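PDB 3VU0: putative uncharacterized protein from Archaeoglobus fulgidus, which is the C-terminal globular domain of an archaeal AglB protein, a compact mixed alpha/beta fold of the oligosaccharyltransferase core family. Local coordinates for residues 67-72 and 125-130; 89-94 and 154-159. All blocks are in the same frame, centred on the assembly; numbering follows the deposited sequence.

Contact 1: 67-72 and 125-130; sequences FFTAQS and IDFFNK
Gln71 and Lys130 run side by side, pointing the same way, each near the C-terminal end of a helix (61-69 and 121-128), and their pairing shows how the tail regions of two helices can pack without one direct hydrogen bond between them. Beyond CG both chains are extended. The Gln71 amide oxygen OE1 rests against the methylene part of the lysine, 3.4 Å from Lys130 CD, while the lysine's ammonium end leads away from the 67-72 segment. With Gln71 CG opposite the carbonyl carbon (chi1 -64°), the amide is also carried to Phe127, whose ring it meets at about a right angle: Gln71 NE2 lies at the ring edge, close to its plane, 3.8 Å from Phe127 CE1. The two flat groups stand 80° apart.

Phe127 swings its ring towards Thr69, with CG opposite the backbone N (chi1 174°). Its far atom CZ reaches Thr69, 4.0 Å from Thr69 CB and 3.8 Å from Thr69 O. The threonine hydroxyl is engaged within its own helix, bonded to Ala65 O. Tyr114 and Met109 also pack on Phe127, and Thr69 is covered by helix 105-112.

The backbones draw closest at Gln71 and Lys130. Here Gln71 CA approaches Lys130 O at 3.4 Å in a CA-H...O contact, and one water donates to both Gln71 O and Lys130 O, at 2.8 Å each. Gln71 O accepts a further bond from Lys135 NZ.

The chemistry is thus mixed: the Phe127 ring borders the amide nitrogen NE2, the lysine methylenes lie along its oxygen OE1, and a shared water joins two carbonyls that could not bond to each other, consistent with a partly hydrated surface junction of two helix ends.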
loop_
_atom_site.group_PDB
_atom_site.type_symbol
_atom_site.label_atom_id
_atom_site.label_comp_id
_atom_site.label_asym_id
_atom_site.label_seq_id
_atom_site.Cartn_x
_atom_site.Cartn_y
_atom_site.Cartn_z
ATOM N N PHE A 67 -2.949 -7.769 -2.233
ATOM C CA PHE A 67 -2.258 -6.953 -3.227
ATOM C C PHE A 67 -0.811 -6.682 -2.803
ATOM O O PHE A 67 0.119 -6.873 -3.587
ATOM C CB PHE A 67 -2.980 -5.621 -3.415
ATOM C CG PHE A 67 -2.258 -4.661 -4.326
ATOM C CD1 PHE A 67 -2.419 -4.732 -5.705
ATOM C CD2 PHE A 67 -1.398 -3.697 -3.799
ATOM C CE1 PHE A 67 -1.737 -3.860 -6.554
ATOM C CE2 PHE A 67 -0.707 -2.816 -4.635
ATOM C CZ PHE A 67 -0.874 -2.897 -6.018
ATOM N N PHE A 68 -0.625 -6.242 -1.563
ATOM C CA PHE A 68 0.713 -5.929 -1.077
ATOM C C PHE A 68 1.638 -7.134 -0.939
ATOM O O PHE A 68 2.849 -7.008 -1.123
ATOM C CB PHE A 68 0.647 -5.181 0.256
ATOM C CG PHE A 68 0.245 -3.732 0.126
ATOM C CD1 PHE A 68 0.835 -2.914 -0.838
ATOM C CD2 PHE A 68 -0.695 -3.181 0.987
ATOM C CE1 PHE A 68 0.492 -1.567 -0.940
ATOM C CE2 PHE A 68 -1.044 -1.833 0.894
ATOM C CZ PHE A 68 -0.450 -1.027 -0.070
ATOM N N THR A 69 1.082 -8.299 -0.621
ATOM C CA THR A 69 1.913 -9.489 -0.472
ATOM C C THR A 69 2.050 -10.294 -1.761
ATOM O O THR A 69 2.718 -11.325 -1.784
ATOM C CB THR A 69 1.382 -10.405 0.653
ATOM O OG1 THR A 69 0.023 -10.766 0.389
ATOM C CG2 THR A 69 1.454 -9.686 1.995
ATOM N N ALA A 70 1.425 -9.820 -2.835
ATOM C CA ALA A 70 1.505 -10.505 -4.120
ATOM C C ALA A 70 2.943 -10.492 -4.630
ATOM O O ALA A 70 3.661 -9.507 -4.455
ATOM C CB ALA A 70 0.591 -9.829 -5.134
ATOM N N GLN A 71 3.361 -11.580 -5.271
ATOM C CA GLN A 71 4.719 -11.664 -5.798
ATOM C C GLN A 71 4.817 -11.423 -7.302
ATOM O O GLN A 71 5.912 -11.382 -7.860
ATOM C CB GLN A 71 5.333 -13.015 -5.448
ATOM C CG GLN A 71 5.493 -13.224 -3.953
ATOM C CD GLN A 71 6.106 -14.564 -3.634
ATOM O OE1 GLN A 71 7.255 -14.825 -3.974
ATOM N NE2 GLN A 71 5.333 -15.430 -2.990
ATOM N N SER A 72 3.674 -11.264 -7.957
ATOM C CA SER A 72 3.663 -11.001 -9.393
ATOM C C SER A 72 2.629 -9.930 -9.686
ATOM O O SER A 72 1.574 -9.892 -9.053
ATOM C CB SER A 72 3.317 -12.269 -10.178
ATOM O OG SER A 72 1.970 -12.645 -9.972
ATOM N N ILE A 125 12.080 -11.551 5.635
ATOM C CA ILE A 125 12.738 -10.514 4.840
ATOM C C ILE A 125 12.793 -10.943 3.367
ATOM O O ILE A 125 12.455 -10.167 2.470
ATOM C CB ILE A 125 14.175 -10.258 5.358
ATOM C CG1 ILE A 125 14.121 -9.713 6.792
ATOM C CG2 ILE A 125 14.898 -9.279 4.442
ATOM C CD1 ILE A 125 15.471 -9.693 7.501
ATOM N N ASP A 126 13.216 -12.179 3.120
ATOM C CA ASP A 126 13.288 -12.677 1.750
ATOM C C ASP A 126 11.909 -12.635 1.090
ATOM O O ASP A 126 11.795 -12.286 -0.080
ATOM C CB ASP A 126 13.848 -14.107 1.715
ATOM C CG ASP A 126 15.316 -14.172 2.118
ATOM O OD1 ASP A 126 16.000 -13.122 2.094
ATOM O OD2 ASP A 126 15.790 -15.279 2.448
ATOM N N PHE A 127 10.870 -12.987 1.839
ATOM C CA PHE A 127 9.503 -12.950 1.313
ATOM C C PHE A 127 9.136 -11.499 0.960
ATOM O O PHE A 127 8.654 -11.214 -0.141
ATOM C CB PHE A 127 8.512 -13.491 2.349
ATOM C CG PHE A 127 7.071 -13.347 1.940
ATOM C CD1 PHE A 127 6.571 -14.042 0.849
ATOM C CD2 PHE A 127 6.225 -12.481 2.623
ATOM C CE1 PHE A 127 5.240 -13.875 0.439
ATOM C CE2 PHE A 127 4.899 -12.307 2.224
ATOM C CZ PHE A 127 4.408 -13.006 1.128
ATOM N N PHE A 128 9.374 -10.583 1.893
ATOM C CA PHE A 128 9.074 -9.170 1.658
ATOM C C PHE A 128 9.732 -8.645 0.383
ATOM O O PHE A 128 9.111 -7.919 -0.399
ATOM C CB PHE A 128 9.540 -8.312 2.838
ATOM C CG PHE A 128 9.501 -6.835 2.559
ATOM C CD1 PHE A 128 8.283 -6.165 2.442
ATOM C CD2 PHE A 128 10.681 -6.125 2.353
ATOM C CE1 PHE A 128 8.243 -4.810 2.117
ATOM C CE2 PHE A 128 10.653 -4.765 2.027
ATOM C CZ PHE A 128 9.434 -4.110 1.907
ATOM N N ASN A 129 10.987 -9.017 0.170
ATOM C CA ASN A 129 11.709 -8.537 -0.992
ATOM C C ASN A 129 11.155 -8.977 -2.346
ATOM O O ASN A 129 11.586 -8.471 -3.375
ATOM C CB ASN A 129 13.196 -8.897 -0.874
ATOM C CG ASN A 129 13.898 -8.101 0.223
ATOM O OD1 ASN A 129 13.471 -6.998 0.573
ATOM N ND2 ASN A 129 14.985 -8.650 0.757
ATOM N N LYS A 130 10.188 -9.893 -2.344
ATOM C CA LYS A 130 9.580 -10.369 -3.589
ATOM C C LYS A 130 8.169 -9.803 -3.779
ATOM O O LYS A 130 7.527 -10.048 -4.803
ATOM C CB LYS A 130 9.472 -11.899 -3.584
ATOM C CG LYS A 130 10.778 -12.654 -3.416
ATOM C CD LYS A 130 10.497 -14.136 -3.185
ATOM C CE LYS A 130 11.776 -14.915 -2.933
ATOM N NZ LYS A 130 11.473 -16.324 -2.552
HETATM O O HOH W 1 8.590 -11.391 -6.989
#

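Contact 2: 89-94 and 154-159; sequences VTVEEL and GTVKIF
Thr90 turns its hydroxyl into the space between its backbone N and carbonyl carbon (chi1 61°), and Phe159 sets CG opposite its own carbonyl carbon (chi1 -62°); together these torsions bring Thr90 OG1 to the ring edge, in plane, 3.3 Å from Phe159 CE2. The methyl Thr90 CG2 touches the same ring carbon, and the two side chains cross at about a right angle. The hydroxyl's hydrogen-bond partner is His137 ND1, so the ring edge meets an oxygen already engaged. Lys157, on the same face, passes its CB beside Thr90 OG1 and sends its extended chain away to Asn140 OD1 and His137 O.

Beneath them, strands 89-91 and 156-159 run antiparallel. Thr90 and Lys157 form the hydrogen-bonded pair: Thr90 N gives to Lys157 O at 2.9 Å, and Lys157 N returns a nearly straight bond to Thr90 O (174° at the hydrogen). Past the strand end, Glu92 N continues the pattern to Thr155 O at 2.8 Å, within the carbonyl plane, just as the chain enters a 3-10 turn.

Val89, Val91, Val156 and Ile158 occupy the other face. Val89 CG1 meets Val156 CG1 at 3.8 Å, and Val89 CG2 lies against Ile158 CG1; Trp7 of helix 5-17 packs over the three valines.

The pairing therefore joins two central strands of the mixed sheet through buried backbone bonds, with an apolar face of valines and isoleucine, the valines under Trp7, and another on which Thr90 OG1 and Lys157 NZ are paired with His137 and Asn140.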
loop_
_atom_site.group_PDB
_atom_site.type_symbol
_atom_site.label_atom_id
_atom_site.label_comp_id
_atom_site.label_asym_id
_atom_site.label_seq_id
_atom_site.Cartn_x
_atom_site.Cartn_y
_atom_site.Cartn_z
ATOM N N VAL A 89 -1.274 3.898 -2.596
ATOM C CA VAL A 89 -0.488 4.690 -1.660
ATOM C C VAL A 89 0.267 3.767 -0.711
ATOM O O VAL A 89 -0.333 2.927 -0.037
ATOM C CB VAL A 89 -1.383 5.645 -0.827
ATOM C CG1 VAL A 89 -0.536 6.408 0.192
ATOM C CG2 VAL A 89 -2.087 6.621 -1.748
ATOM N N THR A 90 1.588 3.907 -0.682
ATOM C CA THR A 90 2.415 3.096 0.204
ATOM C C THR A 90 3.026 4.004 1.259
ATOM O O THR A 90 3.145 5.211 1.058
ATOM C CB THR A 90 3.555 2.370 -0.561
ATOM O OG1 THR A 90 4.414 3.339 -1.175
ATOM C CG2 THR A 90 2.979 1.453 -1.632
ATOM N N VAL A 91 3.420 3.420 2.385
ATOM C CA VAL A 91 4.000 4.197 3.476
ATOM C C VAL A 91 5.195 3.438 4.034
ATOM O O VAL A 91 5.157 2.213 4.144
ATOM C CB VAL A 91 2.955 4.419 4.592
ATOM C CG1 VAL A 91 3.500 5.372 5.644
ATOM C CG2 VAL A 91 1.671 4.959 3.990
ATOM N N GLU A 92 6.254 4.158 4.393
ATOM C CA GLU A 92 7.459 3.513 4.902
ATOM C C GLU A 92 7.245 2.568 6.087
ATOM O O GLU A 92 7.877 1.516 6.149
ATOM C CB GLU A 92 8.529 4.554 5.267
ATOM C CG GLU A 92 9.895 3.924 5.562
ATOM C CD GLU A 92 10.967 4.942 5.925
ATOM O OE1 GLU A 92 12.122 4.530 6.181
ATOM O OE2 GLU A 92 10.660 6.151 5.954
ATOM N N GLU A 93 6.359 2.922 7.018
ATOM C CA GLU A 93 6.121 2.059 8.181
ATOM C C GLU A 93 5.556 0.679 7.814
ATOM O O GLU A 93 5.496 -0.210 8.655
ATOM C CB GLU A 93 5.195 2.749 9.198
ATOM C CG GLU A 93 3.775 3.010 8.710
ATOM C CD GLU A 93 2.869 3.614 9.786
ATOM O OE1 GLU A 93 1.682 3.859 9.497
ATOM O OE2 GLU A 93 3.335 3.844 10.922
ATOM N N LEU A 94 5.152 0.501 6.559
ATOM C CA LEU A 94 4.613 -0.780 6.094
ATOM C C LEU A 94 5.727 -1.729 5.649
ATOM O O LEU A 94 5.537 -2.942 5.587
ATOM C CB LEU A 94 3.678 -0.570 4.900
ATOM C CG LEU A 94 2.442 0.317 5.049
ATOM C CD1 LEU A 94 1.650 0.306 3.741
ATOM C CD2 LEU A 94 1.591 -0.186 6.191
ATOM N N GLY A 154 8.298 11.546 0.641
ATOM C CA GLY A 154 9.185 11.042 1.677
ATOM C C GLY A 154 8.806 9.672 2.210
ATOM O O GLY A 154 9.245 8.650 1.680
ATOM N N THR A 155 8.004 9.653 3.272
ATOM C CA THR A 155 7.551 8.406 3.877
ATOM C C THR A 155 6.289 7.918 3.176
ATOM O O THR A 155 5.915 6.758 3.303
ATOM C CB THR A 155 7.216 8.588 5.376
ATOM O OG1 THR A 155 6.284 9.669 5.526
ATOM C CG2 THR A 155 8.478 8.886 6.180
ATOM N N VAL A 156 5.637 8.818 2.443
ATOM C CA VAL A 156 4.410 8.498 1.722
ATOM C C VAL A 156 4.604 8.640 0.212
ATOM O O VAL A 156 5.067 9.674 -0.275
ATOM C CB VAL A 156 3.248 9.422 2.165
ATOM C CG1 VAL A 156 1.960 9.027 1.453
ATOM C CG2 VAL A 156 3.057 9.327 3.678
ATOM N N LYS A 157 4.247 7.595 -0.522
ATOM C CA LYS A 157 4.377 7.604 -1.974
ATOM C C LYS A 157 3.058 7.211 -2.616
ATOM O O LYS A 157 2.357 6.331 -2.121
ATOM C CB LYS A 157 5.471 6.627 -2.416
ATOM C CG LYS A 157 6.828 6.908 -1.777
ATOM C CD LYS A 157 7.924 5.993 -2.319
ATOM C CE LYS A 157 9.252 6.240 -1.585
ATOM N NZ LYS A 157 10.376 5.395 -2.105
ATOM N N ILE A 158 2.713 7.879 -3.710
ATOM C CA ILE A 158 1.486 7.552 -4.418
ATOM C C ILE A 158 1.862 7.092 -5.814
ATOM O O ILE A 158 2.701 7.701 -6.475
ATOM C CB ILE A 158 0.511 8.755 -4.496
ATOM C CG1 ILE A 158 -0.756 8.340 -5.254
ATOM C CG2 ILE A 158 1.176 9.939 -5.172
ATOM C CD1 ILE A 158 -1.920 9.291 -5.059
ATOM N N PHE A 159 1.245 5.997 -6.242
ATOM C CA PHE A 159 1.509 5.411 -7.545
ATOM C C PHE A 159 0.261 5.447 -8.407
ATOM O O PHE A 159 -0.864 5.487 -7.904
ATOM C CB PHE A 159 1.957 3.955 -7.388
ATOM C CG PHE A 159 3.234 3.789 -6.613
ATOM C CD1 PHE A 159 4.444 3.583 -7.270
ATOM C CD2 PHE A 159 3.228 3.843 -5.223
ATOM C CE1 PHE A 159 5.635 3.432 -6.552
ATOM C CE2 PHE A 159 4.413 3.694 -4.491
ATOM C CZ PHE A 159 5.614 3.487 -5.154
#

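Contacts 1 and 2 have centres 16 Å apart and alternate along the chain: 67-72, 89-94, 125-130, 154-159. Contact 1 lies near the surface, where the ends of helices 61-69 and 121-128 meet; contact 2 is buried in the four-stranded sheet. They touch through Phe68, whose CZ lies 4.0 Å from Val89 O and whose CE1 lies 4.0 Å from Thr90 CG2. Helix 132-138, which starts two residues after Lys130, packs against residues of both. The alternating order interleaves the helical part around contact 1 with the sheet, with Phe68 and helix 132-138 on the Thr90 side, consistent with one compact AglB domain.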